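PDB 3TXA: cell wall surface anchor family protein from Streptococcus agalactiae serogroup V, which serves as the adhesive tip pilin of group B streptococcal pili and probably contacts host surfaces through its metal-binding von Willebrand factor A domain. Local coordinates for residues L122-G127 with D663-K668; L139-T144 with Y154-T159. All coordinates share one frame; numbering follows the deposited sequence.

Interaction 1 of 2, residues L122-G127 with D663-K668; sequences LNPING and DFPIPK
P124 packs its ring against P665. Its CB lies 3.6 Å from P665 CB. The next atom out, P124 CG, approaches P665 CB at 3.5 Å and P665 CG at 3.9 Å. P124 CD lies 4.3 Å from P667 CD. The side chains of P124 and P665 cross at about a right angle, P124 leading with CB and CG. I125 adds its far methyl: CD1 reaches to 4.2 Å from P665 CG. Strand 121-124 runs between strands 104-109 and 668-669 in an antiparallel sheet, consistent with a place in the IgG-like part of the pilin. The 535 residues separating the two segments include the von Willebrand factor A domain, so this contact brings distant parts of the chain together. L122 and K668 form a hydrogen-bonded antiparallel pair. L122 N donates to K668 O (2.9 Å). K668 N donates back to L122 O (3.1 Å). P667 has no backbone N-H to give and packs by its carbon atoms instead. N123 OD1 lies 3.8 Å from P667 CB and accepts a hydrogen bond from I143 N.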
ATOM      1  N   LEU A 122      25.000  37.258   3.883  1.00 98.11           N
ATOM      2  CA  LEU A 122      24.613  36.373   2.785  1.00 97.56           C
ATOM      3  C   LEU A 122      24.278  34.956   3.235  1.00 96.84           C
ATOM      4  O   LEU A 122      25.102  34.295   3.857  1.00 96.67           O
ATOM      5  CB  LEU A 122      25.743  36.287   1.756  1.00 97.72           C
ATOM      6  CG  LEU A 122      26.271  37.539   1.065  1.00 98.34           C
ATOM      7  CD1 LEU A 122      27.324  37.134   0.045  1.00 99.34           C
ATOM      8  CD2 LEU A 122      25.157  38.320   0.397  1.00 99.30           C
ATOM      9  N   ASN A 123      23.080  34.496   2.888  1.00 96.06           N
ATOM     10  CA  ASN A 123      22.646  33.133   3.165  1.00 95.63           C
ATOM     11  C   ASN A 123      22.849  32.205   1.964  1.00 96.09           C
ATOM     12  O   ASN A 123      22.889  32.670   0.829  1.00 96.10           O
ATOM     13  CB  ASN A 123      21.179  33.123   3.595  1.00 95.03           C
ATOM     14  CG  ASN A 123      21.005  33.194   5.096  1.00 93.75           C
ATOM     15  OD1 ASN A 123      21.886  32.838   5.867  1.00 91.88           O
ATOM     16  ND2 ASN A 123      19.846  33.643   5.517  1.00 93.60           N
ATOM     17  N   PRO A 124      22.990  30.888   2.205  1.00 96.55           N
ATOM     18  CA  PRO A 124      23.153  29.958   1.092  1.00 96.97           C
ATOM     19  C   PRO A 124      21.842  29.368   0.595  1.00 97.35           C
ATOM     20  O   PRO A 124      20.833  29.442   1.298  1.00 97.27           O
ATOM     21  CB  PRO A 124      24.026  28.854   1.692  1.00 97.04           C
ATOM     22  CG  PRO A 124      23.663  28.835   3.125  1.00 96.84           C
ATOM     23  CD  PRO A 124      23.313  30.250   3.496  1.00 96.66           C
ATOM     24  N   ILE A 125      21.899  28.779  -0.606  1.00 97.87           N
ATOM     25  CA  ILE A 125      20.763  28.150  -1.326  1.00 98.25           C
ATOM     26  C   ILE A 125      19.598  29.122  -1.652  1.00 98.81           C
ATOM     27  O   ILE A 125      19.750  29.961  -2.541  1.00 98.79           O
ATOM     28  CB  ILE A 125      20.346  26.770  -0.709  1.00 98.09           C
ATOM     29  CG1 ILE A 125      21.584  25.885  -0.542  1.00 97.09           C
ATOM     30  CG2 ILE A 125      19.313  26.051  -1.598  1.00 98.43           C
ATOM     31  CD1 ILE A 125      21.364  24.655   0.276  1.00 95.97           C
ATOM     32  N   ASN A 126      18.460  29.020  -0.958  1.00 99.64           N
ATOM     33  CA  ASN A 126      17.346  29.967  -1.159  1.00100.40           C
ATOM     34  C   ASN A 126      17.154  30.944   0.021  1.00100.66           C
ATOM     35  O   ASN A 126      17.821  30.811   1.055  1.00100.99           O
ATOM     36  CB  ASN A 126      16.037  29.237  -1.529  1.00100.49           C
ATOM     37  CG  ASN A 126      15.674  28.121  -0.548  1.00101.86           C
ATOM     38  OD1 ASN A 126      15.318  28.380   0.607  1.00103.65           O
ATOM     39  ND2 ASN A 126      15.734  26.872  -1.017  1.00102.59           N
ATOM     40  N   GLY A 127      16.264  31.930  -0.142  1.00100.64           N
ATOM     41  CA  GLY A 127      15.934  32.864   0.944  1.00100.31           C
ATOM     42  C   GLY A 127      14.815  32.335   1.838  1.00100.23           C
ATOM     43  O   GLY A 127      14.340  33.038   2.740  1.00100.18           O
ATOM     44  N   ASP A 663      28.815  17.959   4.384  1.00 69.07           N
ATOM     45  CA  ASP A 663      29.056  19.382   4.674  1.00 69.02           C
ATOM     46  C   ASP A 663      27.747  20.152   4.827  1.00 68.85           C
ATOM     47  O   ASP A 663      26.704  19.724   4.318  1.00 69.23           O
ATOM     48  CB  ASP A 663      29.992  20.054   3.652  1.00 68.83           C
ATOM     49  CG  ASP A 663      31.485  19.965   4.056  1.00 70.18           C
ATOM     50  OD1 ASP A 663      32.127  21.017   4.296  1.00 71.81           O
ATOM     51  OD2 ASP A 663      32.039  18.846   4.134  1.00 69.51           O
ATOM     52  N   PHE A 664      27.795  21.248   5.583  1.00 68.18           N
ATOM     53  CA  PHE A 664      26.655  22.146   5.742  1.00 67.26           C
ATOM     54  C   PHE A 664      27.035  23.353   4.906  1.00 68.03           C
ATOM     55  O   PHE A 664      28.217  23.687   4.799  1.00 67.92           O
ATOM     56  CB  PHE A 664      26.495  22.622   7.205  1.00 66.35           C
ATOM     57  CG  PHE A 664      25.600  21.755   8.092  1.00 62.17           C
ATOM     58  CD1 PHE A 664      26.120  20.666   8.792  1.00 59.15           C
ATOM     59  CD2 PHE A 664      24.274  22.093   8.304  1.00 57.74           C
ATOM     60  CE1 PHE A 664      25.316  19.898   9.641  1.00 56.23           C
ATOM     61  CE2 PHE A 664      23.463  21.334   9.153  1.00 55.24           C
ATOM     62  CZ  PHE A 664      23.980  20.243   9.818  1.00 55.96           C
ATOM     63  N   PRO A 665      26.043  24.020   4.307  1.00 68.77           N
ATOM     64  CA  PRO A 665      26.400  25.297   3.715  1.00 69.81           C
ATOM     65  C   PRO A 665      26.672  26.332   4.824  1.00 70.88           C
ATOM     66  O   PRO A 665      26.146  26.210   5.922  1.00 71.15           O
ATOM     67  CB  PRO A 665      25.159  25.657   2.895  1.00 69.65           C
ATOM     68  CG  PRO A 665      24.025  24.953   3.568  1.00 69.17           C
ATOM     69  CD  PRO A 665      24.593  23.745   4.242  1.00 68.75           C
ATOM     70  N   ILE A 666      27.484  27.339   4.533  1.00 72.23           N
ATOM     71  CA  ILE A 666      27.917  28.302   5.539  1.00 73.12           C
ATOM     72  C   ILE A 666      27.599  29.720   5.066  1.00 74.05           C
ATOM     73  O   ILE A 666      28.038  30.097   3.987  1.00 74.32           O
ATOM     74  CB  ILE A 666      29.437  28.157   5.785  1.00 72.97           C
ATOM     75  CG1 ILE A 666      29.762  26.743   6.300  1.00 73.12           C
ATOM     76  CG2 ILE A 666      29.940  29.246   6.727  1.00 72.49           C
ATOM     77  CD1 ILE A 666      31.197  26.278   6.044  1.00 72.42           C
ATOM     78  N   PRO A 667      26.814  30.498   5.852  1.00 75.00           N
ATOM     79  CA  PRO A 667      26.610  31.923   5.573  1.00 75.70           C
ATOM     80  C   PRO A 667      27.879  32.753   5.751  1.00 77.08           C
ATOM     81  O   PRO A 667      28.908  32.240   6.208  1.00 77.05           O
ATOM     82  CB  PRO A 667      25.564  32.351   6.606  1.00 75.18           C
ATOM     83  CG  PRO A 667      25.533  31.304   7.596  1.00 75.03           C
ATOM     84  CD  PRO A 667      25.903  30.036   6.912  1.00 74.89           C
ATOM     85  N   LYS A 668      27.805  34.026   5.362  1.00 78.69           N
ATOM     86  CA  LYS A 668      28.948  34.940   5.443  1.00 80.31           C
ATOM     87  C   LYS A 668      28.448  36.316   5.846  1.00 81.15           C
ATOM     88  O   LYS A 668      27.331  36.688   5.482  1.00 81.25           O
ATOM     89  CB  LYS A 668      29.688  35.042   4.095  1.00 80.35           C
ATOM     90  CG  LYS A 668      30.106  33.724   3.447  1.00 80.88           C
ATOM     91  CD  LYS A 668      31.134  33.924   2.328  1.00 81.47           C
ATOM     92  CE  LYS A 668      31.380  32.592   1.626  1.00 83.02           C
ATOM     93  NZ  LYS A 668      32.749  32.447   1.051  1.00 83.56           N
TER

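Interaction 2 of 2, residues L139-T144 with Y154-T159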
ATOM      1  N   LEU A 139      19.774  19.060   5.313  1.00 60.22           N
ATOM      2  CA  LEU A 139      20.360  19.917   6.291  1.00 60.26           C
ATOM      3  C   LEU A 139      20.534  21.330   5.798  1.00 60.66           C
ATOM      4  O   LEU A 139      20.817  21.548   4.632  1.00 61.08           O
ATOM      5  CB  LEU A 139      21.664  19.327   6.822  1.00 60.25           C
ATOM      6  CG  LEU A 139      22.602  18.449   6.030  1.00 59.12           C
ATOM      7  CD1 LEU A 139      23.667  19.284   5.405  1.00 60.09           C
ATOM      8  CD2 LEU A 139      23.196  17.503   7.016  1.00 57.58           C
ATOM      9  N   SER A 140      20.354  22.282   6.712  1.00 61.03           N
ATOM     10  CA  SER A 140      20.464  23.708   6.417  1.00 61.18           C
ATOM     11  C   SER A 140      21.244  24.402   7.516  1.00 61.01           C
ATOM     12  O   SER A 140      21.327  23.897   8.641  1.00 60.71           O
ATOM     13  CB  SER A 140      19.068  24.338   6.315  1.00 61.42           C
ATOM     14  OG  SER A 140      18.453  24.436   7.593  1.00 61.73           O
ATOM     15  N   LYS A 141      21.806  25.557   7.178  1.00 61.10           N
ATOM     16  CA  LYS A 141      22.458  26.432   8.127  1.00 61.15           C
ATOM     17  C   LYS A 141      22.348  27.808   7.556  1.00 61.92           C
ATOM     18  O   LYS A 141      22.882  28.068   6.478  1.00 62.20           O
ATOM     19  CB  LYS A 141      23.926  26.085   8.275  1.00 61.19           C
ATOM     20  CG  LYS A 141      24.680  27.020   9.226  1.00 60.56           C
ATOM     21  CD  LYS A 141      26.152  26.716   9.247  1.00 59.37           C
ATOM     22  CE  LYS A 141      26.823  27.390  10.408  1.00 60.45           C
ATOM     23  NZ  LYS A 141      28.297  27.279  10.298  1.00 64.73           N
ATOM     24  N   LYS A 142      21.654  28.692   8.271  1.00 62.80           N
ATOM     25  CA  LYS A 142      21.332  30.035   7.775  1.00 63.23           C
ATOM     26  C   LYS A 142      21.151  31.033   8.906  1.00 63.60           C
ATOM     27  O   LYS A 142      20.808  30.640  10.021  1.00 64.06           O
ATOM     28  CB  LYS A 142      20.066  30.007   6.909  1.00 63.20           C
ATOM     29  CG  LYS A 142      18.743  29.790   7.645  1.00 64.59           C
ATOM     30  CD  LYS A 142      17.591  29.671   6.634  1.00 69.34           C
ATOM     31  CE  LYS A 142      16.205  29.968   7.263  1.00 73.37           C
ATOM     32  NZ  LYS A 142      15.337  28.765   7.641  1.00 75.24           N
ATOM     33  N   ILE A 143      21.384  32.314   8.605  1.00 63.58           N
ATOM     34  CA  ILE A 143      21.015  33.428   9.479  1.00 63.30           C
ATOM     35  C   ILE A 143      19.487  33.612   9.450  1.00 63.63           C
ATOM     36  O   ILE A 143      18.955  34.029   8.434  1.00 64.06           O
ATOM     37  CB  ILE A 143      21.740  34.731   9.013  1.00 63.04           C
ATOM     38  CG1 ILE A 143      23.244  34.576   9.181  1.00 61.87           C
ATOM     39  CG2 ILE A 143      21.244  35.987   9.764  1.00 62.68           C
ATOM     40  CD1 ILE A 143      24.039  35.547   8.381  1.00 61.63           C
ATOM     41  N   THR A 144      18.779  33.278  10.529  1.00 64.06           N
ATOM     42  CA  THR A 144      17.317  33.501  10.573  1.00 65.14           C
ATOM     43  C   THR A 144      16.932  34.832  11.200  1.00 66.00           C
ATOM     44  O   THR A 144      15.760  35.176  11.271  1.00 66.12           O
ATOM     45  CB  THR A 144      16.556  32.469  11.433  1.00 64.87           C
ATOM     46  OG1 THR A 144      17.260  32.248  12.655  1.00 63.55           O
ATOM     47  CG2 THR A 144      16.368  31.186  10.701  1.00 65.62           C
ATOM     48  N   TYR A 154      24.045  38.369  14.831  1.00 66.84           N
ATOM     49  CA  TYR A 154      23.183  37.502  14.047  1.00 65.59           C
ATOM     50  C   TYR A 154      22.829  36.207  14.785  1.00 64.26           C
ATOM     51  O   TYR A 154      23.550  35.785  15.693  1.00 63.91           O
ATOM     52  CB  TYR A 154      23.826  37.187  12.700  1.00 65.97           C
ATOM     53  CG  TYR A 154      24.307  38.392  11.905  1.00 67.32           C
ATOM     54  CD1 TYR A 154      25.662  38.762  11.920  1.00 68.97           C
ATOM     55  CD2 TYR A 154      23.420  39.142  11.117  1.00 68.14           C
ATOM     56  CE1 TYR A 154      26.121  39.859  11.186  1.00 70.24           C
ATOM     57  CE2 TYR A 154      23.867  40.242  10.367  1.00 69.35           C
ATOM     58  CZ  TYR A 154      25.219  40.595  10.410  1.00 71.11           C
ATOM     59  OH  TYR A 154      25.686  41.673   9.686  1.00 72.08           O
ATOM     60  N   LYS A 155      21.706  35.607  14.370  1.00 62.42           N
ATOM     61  CA  LYS A 155      21.171  34.385  14.939  1.00 60.61           C
ATOM     62  C   LYS A 155      21.241  33.287  13.888  1.00 60.48           C
ATOM     63  O   LYS A 155      20.497  33.318  12.900  1.00 60.68           O
ATOM     64  CB  LYS A 155      19.723  34.600  15.347  1.00 60.02           C
ATOM     65  CG  LYS A 155      19.082  33.459  16.073  1.00 58.35           C
ATOM     66  CD  LYS A 155      17.718  33.869  16.594  1.00 56.55           C
ATOM     67  CE  LYS A 155      17.545  33.486  18.058  1.00 56.11           C
ATOM     68  NZ  LYS A 155      18.582  34.110  18.961  1.00 55.12           N
ATOM     69  N   ILE A 156      22.128  32.314  14.117  1.00 59.43           N
ATOM     70  CA  ILE A 156      22.297  31.163  13.235  1.00 58.39           C
ATOM     71  C   ILE A 156      21.256  30.095  13.526  1.00 57.88           C
ATOM     72  O   ILE A 156      20.980  29.788  14.678  1.00 58.07           O
ATOM     73  CB  ILE A 156      23.718  30.544  13.369  1.00 58.13           C
ATOM     74  CG1 ILE A 156      24.813  31.611  13.218  1.00 58.34           C
ATOM     75  CG2 ILE A 156      23.924  29.402  12.382  1.00 57.54           C
ATOM     76  CD1 ILE A 156      24.832  32.379  11.901  1.00 56.65           C
ATOM     77  N   GLU A 157      20.667  29.553  12.472  1.00 57.55           N
ATOM     78  CA  GLU A 157      19.832  28.369  12.586  1.00 57.92           C
ATOM     79  C   GLU A 157      20.473  27.197  11.818  1.00 57.55           C
ATOM     80  O   GLU A 157      20.941  27.359  10.677  1.00 57.42           O
ATOM     81  CB  GLU A 157      18.394  28.639  12.105  1.00 57.92           C
ATOM     82  CG  GLU A 157      17.567  27.373  11.852  1.00 60.55           C
ATOM     83  CD  GLU A 157      16.107  27.626  11.496  1.00 64.68           C
ATOM     84  OE1 GLU A 157      15.302  27.850  12.432  1.00 67.98           O
ATOM     85  OE2 GLU A 157      15.739  27.554  10.293  1.00 65.91           O
ATOM     86  N   LEU A 158      20.480  26.030  12.465  1.00 56.64           N
ATOM     87  CA  LEU A 158      21.021  24.809  11.908  1.00 56.19           C
ATOM     88  C   LEU A 158      19.942  23.745  12.046  1.00 56.00           C
ATOM     89  O   LEU A 158      19.314  23.640  13.103  1.00 55.97           O
ATOM     90  CB  LEU A 158      22.254  24.403  12.709  1.00 56.22           C
ATOM     91  CG  LEU A 158      23.381  23.690  11.987  1.00 56.59           C
ATOM     92  CD1 LEU A 158      24.644  24.539  12.018  1.00 58.46           C
ATOM     93  CD2 LEU A 158      23.652  22.407  12.670  1.00 56.50           C
ATOM     94  N   THR A 159      19.714  22.963  10.991  1.00 55.85           N
ATOM     95  CA  THR A 159      18.635  21.951  10.977  1.00 55.56           C
ATOM     96  C   THR A 159      19.118  20.670  10.313  1.00 55.96           C
ATOM     97  O   THR A 159      19.956  20.709   9.401  1.00 55.43           O
ATOM     98  CB  THR A 159      17.389  22.409  10.177  1.00 55.72           C
ATOM     99  OG1 THR A 159      17.713  22.461   8.784  1.00 54.61           O
ATOM    100  CG2 THR A 159      16.875  23.800  10.631  1.00 55.96           C
TER
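K142 and E157 pair across the beta hairpin of strands 137-146 and 153-168. The hairpin is consistent with an IgG-like fold, since strand 153-168 also pairs with strand 623-632. Backbone bonds come first. K142 and E157 form a hydrogen-bonded pair, with E157 N giving a nearly straight bond to K142 O (2.7 Å, 172° at the hydrogen). S140 and T159 form another such pair. T144 N hydrogen-bonds K155 O.

The charged contact lies on the face of K142 and E157. The two side chains run side by side and point the same way. K142 bends at chi4 (-100°), and NZ makes a salt bridge to E157 OE2 at 2.9 Å. On this face S140 OG and T159 OG1 also meet, but their modelled separation is doubtfully short.

Apolar contacts fill the other face. I143 CG1 touches I156 CD1 at 3.8 Å, and I143 CG2 reaches the Y154 ring obliquely. K141 takes part through its carbons. Its CG is anti to the backbone N (chi1 178°) and the chain beyond is extended. CG lies 3.7 Å from L158 CD1, and CE lies 4.0 Å from I156 CG2. A separate carbon contact sets T144 CG2 against E157 CB at 3.5 Å, the two side chains crossing at about a right angle. The tip of K141 is an isopeptide bond, as in many Gram-positive pilins: K141 NZ is covalently joined to N645 CG and also hydrogen-bonds T648 OG1.

The centres of the two interactions lie about 8 Å apart, and both are mostly buried. They hold different elements. Interaction 1 joins strand 121-124 to the chain near its end. Interaction 2 is a local hairpin, nested in sequence inside the loop that interaction 1 closes. The short pairing of interaction 1 gives way to proline packing. Interaction 2 has a longer run of backbone bonds, with a salt bridge on its more open face and apolar contacts on its buried one. The contacts also touch directly: P665 O lies 3.2 Å from K141 CB, and F664 CE2 lies 3.4 Å from S140 O. Segment 663-668 thus packs on strand 137-146 as well.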